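Local coordinates for flavin reductase domain protein, FMN-binding (Shewanella baltica, PDB 3HMZ) that binds FMN in a flavin reductase-like domain and probably acts as an NAD(P)-linked oxidoreductase of the flavoredoxin family, at residues P85-L90 with R179-I184. Sequence-based numbering, arbitrary orientation. Where two conformers were deposited one is given.
Sequences PTVAQL and RSLHYI. With FMN (flavin mononucleotide), chain B.
Leu181 points its side chain into the turn formed by Thr86, Val87 and Leu90, where, in this flavin reductase-like fold, the loop after strand 79-84 of the large antiparallel sheet meets strand 181-185 of the C-terminal hairpin. Its CG is anti to its own carbonyl carbon (chi1 -70°), which sets CG beside the backbone N and near Thr86 O. The two methyls part from there: CD1 lies 3.3 Å from Thr86 O and also meets Leu90 CA, whereas CD2 touches Val87 CG2 at 3.9 Å. The Val87 and Leu181 side chains cross at about a right angle. Val87 has CG1 anti to its backbone N (chi1 162°), which leaves CG2 beside that N and against Arg179 CB.

The one direct hydrogen bond between the segments runs from Val87 N to Arg179 O; it is 2.8 Å long, with 132° at the hydrogen. A water bridges Pro85 O and Leu181 N, accepting from the Leu181 N-H. Within the turn, Gln89 folds back so that OE1 takes the Thr86 N-H in its carbonyl plane, on a lone pair, at 2.9 Å. The end of Arg179 leads away; in the conformer given, NH1 is hydrogen-bonded to Ile192 O and Gly193 O.

Further along the strand, Tyr183 belongs to the flavin pocket, and its OH is anchored on Gly186 O. Replacing Tyr183 by an alanine is likely to leave the C7M methyl of FMN without the ring face it rests on and Gly186 O without its hydroxyl partner. The flavin methyl C7M sits over the centre of the Tyr183 ring, 3.1 Å above its plane, with Tyr183 CG the closest atom to C7M at 3.2 Å.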
loop_
_atom_site.group_PDB
_atom_site.type_symbol
_atom_site.label_atom_id
_atom_site.label_comp_id
_atom_site.label_asym_id
_atom_site.label_seq_id
_atom_site.Cartn_x
_atom_site.Cartn_y
_atom_site.Cartn_z
ATOM N N PRO A 85 0.865 -3.360 -12.649
ATOM C CA PRO A 85 0.681 -2.766 -13.961
ATOM C C PRO A 85 1.562 -1.512 -14.132
ATOM O O PRO A 85 2.120 -0.973 -13.165
ATOM C CB PRO A 85 -0.816 -2.437 -13.990
ATOM C CG PRO A 85 -1.121 -2.139 -12.593
ATOM C CD PRO A 85 -0.325 -3.167 -11.824
ATOM N N THR A 86 1.660 -1.103 -15.383
ATOM C CA THR A 86 2.442 0.047 -15.788
ATOM C C THR A 86 1.532 1.195 -16.207
ATOM O O THR A 86 0.347 1.004 -16.468
ATOM C CB THR A 86 3.305 -0.296 -16.990
ATOM O OG1 THR A 86 2.434 -0.544 -18.092
ATOM C CG2 THR A 86 4.242 -1.459 -16.696
ATOM N N VAL A 87 2.130 2.377 -16.328
ATOM C CA VAL A 87 1.433 3.562 -16.873
ATOM C C VAL A 87 0.852 3.256 -18.262
ATOM O O VAL A 87 -0.241 3.699 -18.576
ATOM C CB VAL A 87 2.353 4.786 -16.887
ATOM C CG1 VAL A 87 1.805 5.882 -17.833
ATOM C CG2 VAL A 87 2.539 5.296 -15.472
ATOM N N ALA A 88 1.566 2.453 -19.072
ATOM C CA ALA A 88 1.057 2.009 -20.398
ATOM C C ALA A 88 -0.270 1.262 -20.287
ATOM O O ALA A 88 -1.064 1.268 -21.232
ATOM C CB ALA A 88 2.066 1.140 -21.119
ATOM N N GLN A 89 -0.490 0.616 -19.132
ATOM C CA GLN A 89 -1.696 -0.135 -18.818
ATOM C C GLN A 89 -2.719 0.661 -18.013
ATOM O O GLN A 89 -3.608 0.083 -17.377
ATOM C CB GLN A 89 -1.301 -1.404 -18.069
ATOM C CG GLN A 89 -0.445 -2.347 -18.905
ATOM C CD GLN A 89 0.049 -3.511 -18.077
ATOM O OE1 GLN A 89 0.632 -3.318 -17.027
ATOM N NE2 GLN A 89 -0.140 -4.733 -18.581
ATOM N N LEU A 90 -2.660 2.001 -18.117
ATOM C CA LEU A 90 -3.611 2.866 -17.410
ATOM C C LEU A 90 -5.083 2.503 -17.747
ATOM O O LEU A 90 -5.894 2.255 -16.849
ATOM C CB LEU A 90 -3.385 4.337 -17.794
ATOM C CG LEU A 90 -4.378 5.371 -17.290
ATOM C CD1 LEU A 90 -4.370 5.422 -15.800
ATOM C CD2 LEU A 90 -3.997 6.718 -17.887
ATOM N N ARG A 179 6.503 2.938 -15.355
ATOM C CA ARG A 179 6.246 3.324 -13.967
ATOM C C ARG A 179 4.953 2.675 -13.442
ATOM O O ARG A 179 3.999 2.399 -14.197
ATOM C CB ARG A 179 6.213 4.846 -13.829
ATOM C CG ARG A 179 7.598 5.442 -13.867
ATOM C CD ARG A 179 7.687 6.938 -14.050
ATOM N NE ARG A 179 9.104 7.305 -14.075
ATOM C CZ ARG A 179 9.856 7.455 -12.985
ATOM N NH1 ARG A 179 9.334 7.318 -11.800
ATOM N NH2 ARG A 179 11.146 7.758 -13.082
ATOM N N SER A 180 4.928 2.395 -12.130
ATOM C CA SER A 180 3.741 1.847 -11.500
ATOM C C SER A 180 2.678 2.930 -11.305
ATOM O O SER A 180 2.975 4.131 -11.333
ATOM C CB SER A 180 4.092 1.175 -10.172
ATOM O OG SER A 180 4.839 2.040 -9.306
ATOM N N LEU A 181 1.445 2.462 -11.156
ATOM C CA LEU A 181 0.276 3.267 -10.952
ATOM C C LEU A 181 -0.216 3.141 -9.527
ATOM O O LEU A 181 -0.221 2.063 -8.961
ATOM C CB LEU A 181 -0.839 2.821 -11.885
ATOM C CG LEU A 181 -0.677 3.105 -13.374
ATOM C CD1 LEU A 181 -1.741 2.302 -14.203
ATOM C CD2 LEU A 181 -0.792 4.612 -13.638
ATOM N N HIS A 182 -0.666 4.287 -8.993
ATOM C CA HIS A 182 -1.073 4.442 -7.588
ATOM C C HIS A 182 -2.404 5.168 -7.587
ATOM O O HIS A 182 -2.472 6.360 -7.815
ATOM C CB HIS A 182 0.035 5.167 -6.812
ATOM C CG HIS A 182 1.363 4.469 -6.874
ATOM N ND1 HIS A 182 1.887 3.777 -5.803
ATOM C CD2 HIS A 182 2.222 4.264 -7.905
ATOM C CE1 HIS A 182 3.031 3.216 -6.170
ATOM N NE2 HIS A 182 3.234 3.467 -7.451
ATOM N N TYR A 183 -3.470 4.407 -7.428
ATOM C CA TYR A 183 -4.824 4.941 -7.581
ATOM C C TYR A 183 -5.276 5.848 -6.480
ATOM O O TYR A 183 -4.950 5.615 -5.328
ATOM C CB TYR A 183 -5.797 3.775 -7.631
ATOM C CG TYR A 183 -7.222 4.099 -7.954
ATOM C CD1 TYR A 183 -7.533 4.766 -9.115
ATOM C CD2 TYR A 183 -8.269 3.588 -7.174
ATOM C CE1 TYR A 183 -8.864 5.020 -9.473
ATOM C CE2 TYR A 183 -9.606 3.823 -7.540
ATOM C CZ TYR A 183 -9.886 4.517 -8.694
ATOM O OH TYR A 183 -11.215 4.705 -9.053
ATOM N N ILE A 184 -6.054 6.869 -6.838
ATOM C CA ILE A 184 -6.783 7.651 -5.815
ATOM C C ILE A 184 -8.284 7.415 -5.928
ATOM O O ILE A 184 -8.896 6.801 -5.023
ATOM C CB ILE A 184 -6.453 9.151 -5.848
ATOM C CG1 ILE A 184 -4.965 9.369 -5.589
ATOM C CG2 ILE A 184 -7.310 9.880 -4.817
ATOM C CD1 ILE A 184 -4.461 8.799 -4.232
HETATM N N1 FMN B . -12.048 -4.019 -5.512
HETATM C C2 FMN B . -11.666 -4.709 -4.386
HETATM O O2 FMN B . -12.387 -5.615 -3.968
HETATM N N3 FMN B . -10.469 -4.389 -3.774
HETATM C C4 FMN B . -9.656 -3.389 -4.209
HETATM O O4 FMN B . -8.596 -3.148 -3.572
HETATM C C4A FMN B . -10.069 -2.678 -5.347
HETATM N N5 FMN B . -9.291 -1.659 -5.867
HETATM C C5A FMN B . -9.566 -1.074 -7.095
HETATM C C6 FMN B . -8.668 -0.175 -7.690
HETATM C C7 FMN B . -8.952 0.430 -8.910
HETATM C C7M FMN B . -7.975 1.372 -9.541
HETATM C C8 FMN B . -10.159 0.134 -9.548
HETATM C C8M FMN B . -10.520 0.773 -10.874
HETATM C C9 FMN B . -11.032 -0.765 -8.952
HETATM C C9A FMN B . -10.782 -1.388 -7.739
HETATM N N10 FMN B . -11.642 -2.305 -7.139
HETATM C C10 FMN B . -11.262 -2.995 -5.999
HETATM C "C1'" FMN B . -12.898 -2.774 -7.821
HETATM C "C2'" FMN B . -12.762 -4.074 -8.625
HETATM O "O2'" FMN B . -11.565 -4.095 -9.421
HETATM C "C3'" FMN B . -14.009 -4.158 -9.497
HETATM O "O3'" FMN B . -15.148 -4.318 -8.654
HETATM C "C4'" FMN B . -13.922 -5.210 -10.620
HETATM O "O4'" FMN B . -14.903 -4.859 -11.590
HETATM C "C5'" FMN B . -14.146 -6.637 -10.159
HETATM O "O5'" FMN B . -14.107 -7.469 -11.319
HETATM P P FMN B . -14.635 -8.978 -11.245
HETATM O O1P FMN B . -14.612 -9.416 -12.699
HETATM O O2P FMN B . -13.752 -9.793 -10.343
HETATM O O3P FMN B . -16.033 -8.953 -10.682
HETATM O O HOH W 1 1.140 -0.321 -10.629
#